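Local atomic coordinates of L-cysteine S-thiosulfotransferase subunit SoxA (Paracoccus denitrificans, PDB entry 2C1D), a protein that forms, with SoxX, the heme enzyme SoxAX, which oxidatively couples thiosulfate to a cysteine of the carrier protein SoxY with cytochrome c as electron acceptor. Residues V19-P24 with F32-S37. Numbering follows the deposited sequence.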
loop_
_atom_site.group_PDB
_atom_site.type_symbol
_atom_site.label_atom_id
_atom_site.label_comp_id
_atom_site.label_asym_id
_atom_site.label_seq_id
_atom_site.Cartn_x
_atom_site.Cartn_y
_atom_site.Cartn_z
ATOM N N VAL A 19 20.110 6.016 6.189
ATOM C CA VAL A 19 20.279 5.551 4.807
ATOM C C VAL A 19 18.890 5.443 4.190
ATOM O O VAL A 19 18.082 4.595 4.598
ATOM C CB VAL A 19 21.028 4.173 4.723
ATOM C CG1 VAL A 19 21.083 3.648 3.265
ATOM C CG2 VAL A 19 22.451 4.285 5.266
ATOM N N THR A 20 18.600 6.305 3.231
ATOM C CA THR A 20 17.310 6.313 2.530
ATOM C C THR A 20 17.377 5.839 1.069
ATOM O O THR A 20 16.357 5.834 0.368
ATOM C CB THR A 20 16.736 7.728 2.538
ATOM O OG1 THR A 20 17.693 8.663 2.004
ATOM C CG2 THR A 20 16.474 8.208 3.958
ATOM N N LYS A 21 18.576 5.490 0.617
ATOM C CA LYS A 21 18.818 5.076 -0.767
ATOM C C LYS A 21 20.042 4.165 -0.739
ATOM O O LYS A 21 21.075 4.486 -0.137
ATOM C CB LYS A 21 19.017 6.308 -1.668
ATOM C CG LYS A 21 19.779 6.063 -2.981
ATOM C CD LYS A 21 20.058 7.386 -3.731
ATOM C CE LYS A 21 20.543 7.112 -5.185
ATOM N NZ LYS A 21 21.297 8.260 -5.773
ATOM N N THR A 22 19.907 2.990 -1.323
ATOM C CA THR A 22 20.967 2.002 -1.272
ATOM C C THR A 22 20.722 0.900 -2.298
ATOM O O THR A 22 19.648 0.850 -2.925
ATOM C CB THR A 22 21.109 1.443 0.172
ATOM O OG1 THR A 22 22.319 0.693 0.307
ATOM C CG2 THR A 22 20.000 0.449 0.528
ATOM N N ALA A 23 21.718 0.045 -2.488
ATOM C CA ALA A 23 21.593 -1.063 -3.425
ATOM C C ALA A 23 20.582 -2.057 -2.871
ATOM O O ALA A 23 20.542 -2.299 -1.671
ATOM C CB ALA A 23 22.953 -1.750 -3.647
ATOM N N PRO A 24 19.788 -2.680 -3.735
ATOM C CA PRO A 24 18.753 -3.601 -3.267
ATOM C C PRO A 24 19.364 -4.852 -2.694
ATOM O O PRO A 24 20.519 -5.118 -3.002
ATOM C CB PRO A 24 17.965 -3.945 -4.553
ATOM C CG PRO A 24 18.466 -3.042 -5.589
ATOM C CD PRO A 24 19.818 -2.585 -5.202
ATOM N N PHE A 32 15.086 -3.719 -9.150
ATOM C CA PHE A 32 15.389 -2.315 -8.912
ATOM C C PHE A 32 16.883 -2.101 -9.065
ATOM O O PHE A 32 17.681 -2.965 -8.701
ATOM C CB PHE A 32 15.033 -1.932 -7.457
ATOM C CG PHE A 32 13.565 -2.022 -7.118
ATOM C CD1 PHE A 32 12.605 -1.416 -7.924
ATOM C CD2 PHE A 32 13.156 -2.649 -5.935
ATOM C CE1 PHE A 32 11.239 -1.460 -7.576
ATOM C CE2 PHE A 32 11.793 -2.693 -5.577
ATOM C CZ PHE A 32 10.842 -2.102 -6.407
ATOM N N ASP A 33 17.262 -0.938 -9.566
ATOM C CA ASP A 33 18.656 -0.517 -9.555
ATOM C C ASP A 33 18.979 -0.083 -8.128
ATOM O O ASP A 33 20.082 -0.290 -7.615
ATOM C CB ASP A 33 18.860 0.664 -10.518
ATOM C CG ASP A 33 18.825 0.243 -11.995
ATOM O OD1 ASP A 33 18.720 1.143 -12.863
ATOM O OD2 ASP A 33 18.870 -0.953 -12.375
ATOM N N THR A 34 17.971 0.502 -7.487
ATOM C CA THR A 34 18.122 1.131 -6.189
ATOM C C THR A 34 16.825 1.020 -5.366
ATOM O O THR A 34 15.733 1.194 -5.911
ATOM C CB THR A 34 18.446 2.600 -6.409
ATOM O OG1 THR A 34 19.613 2.721 -7.249
ATOM C CG2 THR A 34 18.835 3.272 -5.111
ATOM N N ILE A 35 16.960 0.718 -4.075
ATOM C CA ILE A 35 15.829 0.832 -3.153
ATOM C C ILE A 35 15.877 2.146 -2.404
ATOM O O ILE A 35 16.964 2.672 -2.142
ATOM C CB ILE A 35 15.744 -0.353 -2.185
ATOM C CG1 ILE A 35 17.061 -0.572 -1.433
ATOM C CG2 ILE A 35 15.288 -1.605 -2.946
ATOM C CD1 ILE A 35 16.921 -1.526 -0.268
ATOM N N TYR A 36 14.683 2.653 -2.075
ATOM C CA TYR A 36 14.487 3.974 -1.513
ATOM C C TYR A 36 13.471 3.899 -0.386
ATOM O O TYR A 36 12.469 3.193 -0.480
ATOM C CB TYR A 36 13.888 4.951 -2.540
ATOM C CG TYR A 36 14.755 5.269 -3.755
ATOM C CD1 TYR A 36 14.632 4.529 -4.925
ATOM C CD2 TYR A 36 15.658 6.321 -3.736
ATOM C CE1 TYR A 36 15.437 4.816 -6.066
ATOM C CE2 TYR A 36 16.455 6.624 -4.867
ATOM C CZ TYR A 36 16.340 5.864 -6.016
ATOM O OH TYR A 36 17.112 6.155 -7.123
ATOM N N SER A 37 13.707 4.676 0.646
ATOM C CA SER A 37 12.665 4.981 1.610
ATOM C C SER A 37 11.569 5.775 0.920
ATOM O O SER A 37 11.844 6.541 -0.014
ATOM C CB SER A 37 13.250 5.847 2.720
ATOM O OG SER A 37 12.251 6.466 3.491
#
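Thr22 and Ile35 face each other as an antiparallel hydrogen-bonded pair: Thr22 N donates to Ile35 O at 3.1 Å, and Ile35 N returns a bond to Thr22 O at 2.9 Å. Two residues farther along each strand, Ser37 N reaches Thr20 O at 2.9 Å. Between these bonds lies the non-hydrogen-bonded pair Lys21–Tyr36, where alpha hydrogens fill in: Tyr36 CA approaches Thr20 O, and Lys21 CA approaches Ile35 O at 3.3 Å.

Apolar contacts sort onto the two faces of the sheet. On the face of Lys21 and Tyr36, the extended lysine chain runs beside the tyrosine, its CD 3.9 Å from Tyr36 CE2. The Thr34 methyl meets the lysine chain at an angle, CG2 3.6 Å from Lys21 CG, and also lies over one face of the Tyr36 ring, offset toward its rim. On the other face, Thr22 CG2 rests against both CG1 and CD1 of Ile35. Ile35 places CG1 between its backbone N and carbonyl carbon (chi1 54°), bringing this branch to Thr22, while CG2 turns to Pro24 CB at 3.9 Å. Apart from these apolar pairs, the Pro24 ring abuts two backbone carbonyls, CG 3.2 Å from Phe32 O and CD against Asp33 O.

The hydroxyls of Thr20 and Ser37 bond outside the two segments, Thr20 OG1 to His40 and Ser37 OG to Glu258, while Gln199 bonds Thr34 O and Tyr36 N on the outer edge of 35-36. The contact thus joins the last two strands of a three-stranded antiparallel sheet, with the Phe32 side chain about 6 Å from that of His184, an axial ligand of the second heme: main-chain bonds set its register, and methyl, methylene and ring carbons pack both faces.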